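Local coordinates for citrate synthase (Metallosphaera sedula, PDB 6ABX), which probably catalyses the condensation of acetyl-CoA with oxaloacetate and water to give citrate and CoA, a step of the tricarboxylic acid cycle, at residues 283-286 against 287-291; 232-235 against 236-240. All blocks are in the same frame, centred on the assembly; numbering follows the deposited sequence.

Overall arrangement
Both contacts are local, each a run of backbone bonds four residues apart within a single helix. Contact 1 lies in the middle of helix 277-297, where most of the touching residues are buried; contact 2 lies at the N-terminal part of helix 234-243, farther from the chain centre and only partly buried, with three of its seven touching residues exposed. Their centres are 11 Å apart, and the two helices pack directly: V234 lies against V289, while R288 forms a salt bridge with E235 and a longer, weaker ion pair with D232. Contact 1 is bonded peptide to peptide throughout, whereas in contact 2 a water replaces one such link. Helix 220-228 touches both contacts through its side chains.

Contact 1 of 2, residues 283-286 against 287-291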
# COMPACT_ATOMS: atom_id res chain seq x y z
N PHE A 283 -12.90 -17.41 28.45
CA PHE A 283 -12.59 -16.26 29.25
C PHE A 283 -11.90 -16.62 30.57
O PHE A 283 -11.04 -15.87 31.01
CB PHE A 283 -13.84 -15.42 29.54
CG PHE A 283 -14.07 -14.39 28.46
CD1 PHE A 283 -13.40 -13.19 28.51
CD2 PHE A 283 -14.93 -14.65 27.40
CE1 PHE A 283 -13.59 -12.26 27.50
CE2 PHE A 283 -15.11 -13.73 26.39
CZ PHE A 283 -14.44 -12.53 26.45
N GLU A 284 -12.34 -17.69 31.23
CA GLU A 284 -11.67 -18.18 32.46
C GLU A 284 -10.20 -18.46 32.14
O GLU A 284 -9.30 -18.00 32.90
CB GLU A 284 -12.38 -19.43 32.98
CG GLU A 284 -13.77 -19.13 33.51
CD GLU A 284 -14.64 -20.31 33.91
OE1 GLU A 284 -14.23 -21.47 33.71
OE2 GLU A 284 -15.76 -20.06 34.42
N ILE A 285 -9.97 -19.17 31.03
CA ILE A 285 -8.60 -19.46 30.55
C ILE A 285 -7.82 -18.17 30.37
O ILE A 285 -6.69 -18.02 30.87
CB ILE A 285 -8.63 -20.33 29.29
CG1 ILE A 285 -9.15 -21.73 29.60
CG2 ILE A 285 -7.26 -20.35 28.62
CD1 ILE A 285 -9.45 -22.55 28.40
N ALA A 286 -8.38 -17.20 29.63
CA ALA A 286 -7.67 -15.98 29.33
C ALA A 286 -7.28 -15.22 30.62
O ALA A 286 -6.17 -14.68 30.77
CB ALA A 286 -8.54 -15.13 28.41
N ASN A 287 -8.20 -15.16 31.57
CA ASN A 287 -8.00 -14.46 32.81
C ASN A 287 -6.85 -15.09 33.60
O ASN A 287 -5.98 -14.36 34.13
CB ASN A 287 -9.30 -14.35 33.59
CG ASN A 287 -10.21 -13.29 32.98
OD1 ASN A 287 -9.76 -12.42 32.19
ND2 ASN A 287 -11.48 -13.33 33.34
N ARG A 288 -6.83 -16.42 33.65
CA ARG A 288 -5.73 -17.14 34.32
C ARG A 288 -4.40 -16.91 33.62
O ARG A 288 -3.39 -16.68 34.30
CB ARG A 288 -6.03 -18.63 34.47
CG ARG A 288 -7.10 -18.94 35.50
CD ARG A 288 -7.77 -20.25 35.20
NE ARG A 288 -8.17 -21.04 36.36
CZ ARG A 288 -7.47 -22.09 36.81
NH1 ARG A 288 -6.16 -22.19 36.56
NH2 ARG A 288 -8.08 -23.04 37.47
N VAL A 289 -4.36 -16.96 32.27
CA VAL A 289 -3.16 -16.68 31.56
C VAL A 289 -2.67 -15.26 31.87
O VAL A 289 -1.47 -15.01 32.09
CB VAL A 289 -3.32 -16.86 30.04
CG1 VAL A 289 -2.11 -16.34 29.29
CG2 VAL A 289 -3.61 -18.30 29.67
N GLU A 290 -3.63 -14.32 31.89
CA GLU A 290 -3.28 -12.93 32.16
C GLU A 290 -2.61 -12.80 33.54
O GLU A 290 -1.55 -12.17 33.65
CB GLU A 290 -4.54 -12.05 32.07
CG GLU A 290 -4.23 -10.58 32.02
CD GLU A 290 -5.26 -9.71 32.71
OE1 GLU A 290 -5.23 -8.46 32.57
OE2 GLU A 290 -6.07 -10.28 33.45
N GLU A 291 -3.18 -13.47 34.55
CA GLU A 291 -2.68 -13.42 35.95
C GLU A 291 -1.23 -13.91 36.04
O GLU A 291 -0.37 -13.24 36.61
CB GLU A 291 -3.54 -14.25 36.89
CG GLU A 291 -4.95 -13.73 37.08
CD GLU A 291 -5.88 -14.59 37.95
OE1 GLU A 291 -5.67 -15.83 38.05
OE2 GLU A 291 -6.83 -14.01 38.54
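N287 bends back over the carbonyl of F283, four residues earlier in the same helix. Its backbone N donates the helical hydrogen bond to F283 O at 3.0 Å, with an N-H...O angle of 159°. From CB to the amide the side chain stays beside that oxygen. CB of N287 passes F283 O at 3.5 Å. CG is held beside the backbone N and anti to the carbonyl carbon (chi1 -76°), which brings it to 3.4 Å from F283 O. At the tip, ND2 also comes to 3.5 Å from F283 O, but its angle is too poor for a hydrogen bond. The other amide atom, OD1, is hydrogen-bonded to the hydroxyl of Y309, so an alanine here is likely to leave that hydroxyl without its amide mate and F283 O without the cover of CG.

The repeating pattern is that of an alpha-helix interior: the backbone N-H groups of R288, V289 and E290 donate in turn to the carbonyls of E284, I285 and A286, the last pair at 2.8 Å from E290 N to A286 O. Helix 277-297 belongs to what is, in citrate synthases, the small domain. On the apolar side, V289 CG2 stands beside its own backbone N and lies 3.3 Å from I285 O. The same methyl meets CG2 of I285 at 4.3 Å. I285 touches F225 and I228 of helix 220-228, and V289 touches I228 and, on helix 234-243, V234. The side chain of V289 also comes close to those of L248 and F251, which bind acetyl-CoA in this protein. On the polar side the carboxylate of E290 forms a salt bridge with K267, tying the helix to 261-270.

Contact 2 of 2, residues 232-235 against 236-240; sequences DNVE and KYVMN
The carbonyl of N233 takes the backbone N-H of Y237, at 3.0 Å from N233 O to Y237 N, and the side chains of the two residues run outward from that bond. With CG anti to the backbone N (chi1 -167°), the amide of N233 swings along the helix toward the next turn. There it straddles two methylenes: OD1 lies 3.8 Å from CB of K236, and ND2 is 4.1 Å from CB of Y237. The amide plane and the phenol ring are turned 72° apart, and it is the CB of Y237, not the ring, that ND2 meets.

One step back along the chain, a water stands in for the direct peptide link. It donates to D232 O at 2.6 Å and accepts from K236 N at 2.9 Å, bridging residues four apart, the O and N that a direct helical bond would join, at the N-terminal part of helix 234-243. Further along, the bonds are direct; M239 N reaches E235 O at 2.9 Å, though with a bent N-H...O angle of 143°. On the buried side, CG1 of V234 meets CG2 of V238 at 4.2 Å.

The next shell holds three of the polar ends. ND2 of N233 donates to the carbonyl of I228, and the hydroxyl of Y237 is hydrogen-bonded to E227, so both are anchored to helix 220-228; the carboxylate of E235 forms a salt bridge with R288 of helix 277-297. The side chain of V238 comes within about 4 Å of that of L248, a residue that binds acetyl-CoA.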
# COMPACT_ATOMS: atom_id res chain seq x y z
N ASP A 232 -7.81 -25.52 34.11
CA ASP A 232 -6.88 -26.29 34.98
C ASP A 232 -5.57 -26.61 34.24
O ASP A 232 -4.54 -26.90 34.91
CB ASP A 232 -7.49 -27.61 35.46
CG ASP A 232 -8.45 -27.46 36.63
OD1 ASP A 232 -8.44 -26.39 37.27
OD2 ASP A 232 -9.19 -28.43 36.91
N ASN A 233 -5.60 -26.53 32.90
CA ASN A 233 -4.43 -26.75 32.09
C ASN A 233 -3.61 -25.46 31.85
O ASN A 233 -2.61 -25.54 31.14
CB ASN A 233 -4.82 -27.35 30.74
CG ASN A 233 -3.67 -27.91 29.92
OD1 ASN A 233 -2.79 -28.59 30.45
ND2 ASN A 233 -3.66 -27.64 28.63
N VAL A 234 -3.99 -24.30 32.40
CA VAL A 234 -3.30 -23.07 32.05
C VAL A 234 -1.82 -23.09 32.50
O VAL A 234 -0.90 -22.74 31.71
CB VAL A 234 -4.01 -21.86 32.65
CG1 VAL A 234 -3.09 -20.67 32.71
CG2 VAL A 234 -5.29 -21.58 31.90
N GLU A 235 -1.58 -23.48 33.76
CA GLU A 235 -0.22 -23.38 34.32
C GLU A 235 0.72 -24.31 33.54
O GLU A 235 1.89 -23.94 33.24
CB GLU A 235 -0.26 -23.64 35.83
CG GLU A 235 -1.18 -22.66 36.55
CD GLU A 235 -2.72 -22.73 36.36
OE1 GLU A 235 -3.37 -21.68 36.64
OE2 GLU A 235 -3.31 -23.80 35.94
N LYS A 236 0.23 -25.51 33.22
CA LYS A 236 1.01 -26.50 32.46
C LYS A 236 1.30 -26.02 31.04
O LYS A 236 2.42 -26.14 30.56
CB LYS A 236 0.32 -27.86 32.48
CG LYS A 236 0.40 -28.49 33.87
CD LYS A 236 0.22 -30.00 33.93
CE LYS A 236 1.02 -30.65 35.06
NZ LYS A 236 2.35 -31.13 34.58
N TYR A 237 0.30 -25.47 30.36
CA TYR A 237 0.50 -25.02 28.98
C TYR A 237 1.52 -23.87 28.93
O TYR A 237 2.37 -23.81 28.02
CB TYR A 237 -0.85 -24.61 28.38
CG TYR A 237 -0.78 -24.11 26.95
CD1 TYR A 237 -0.47 -22.79 26.72
CD2 TYR A 237 -1.07 -24.93 25.87
CE1 TYR A 237 -0.47 -22.27 25.44
CE2 TYR A 237 -1.08 -24.43 24.58
CZ TYR A 237 -0.73 -23.10 24.36
OH TYR A 237 -0.72 -22.56 23.11
N VAL A 238 1.38 -22.93 29.88
CA VAL A 238 2.21 -21.77 29.92
C VAL A 238 3.64 -22.25 30.22
O VAL A 238 4.63 -21.74 29.66
CB VAL A 238 1.68 -20.74 30.93
CG1 VAL A 238 2.73 -19.68 31.27
CG2 VAL A 238 0.41 -20.09 30.43
N MET A 239 3.75 -23.29 31.07
CA MET A 239 5.07 -23.83 31.43
C MET A 239 5.76 -24.39 30.18
O MET A 239 6.93 -24.10 29.92
CB MET A 239 4.95 -24.95 32.47
CG MET A 239 6.26 -25.52 32.89
SD MET A 239 5.98 -26.86 34.07
CE MET A 239 4.96 -27.96 33.09
N ASN A 240 5.01 -25.14 29.37
CA ASN A 240 5.56 -25.71 28.12
C ASN A 240 6.07 -24.59 27.19
O ASN A 240 7.14 -24.72 26.53
CB ASN A 240 4.55 -26.69 27.54
CG ASN A 240 4.45 -27.96 28.36
OD1 ASN A 240 5.38 -28.31 29.11
ND2 ASN A 240 3.35 -28.68 28.24
O HOH W 1 -1.94 -26.56 34.87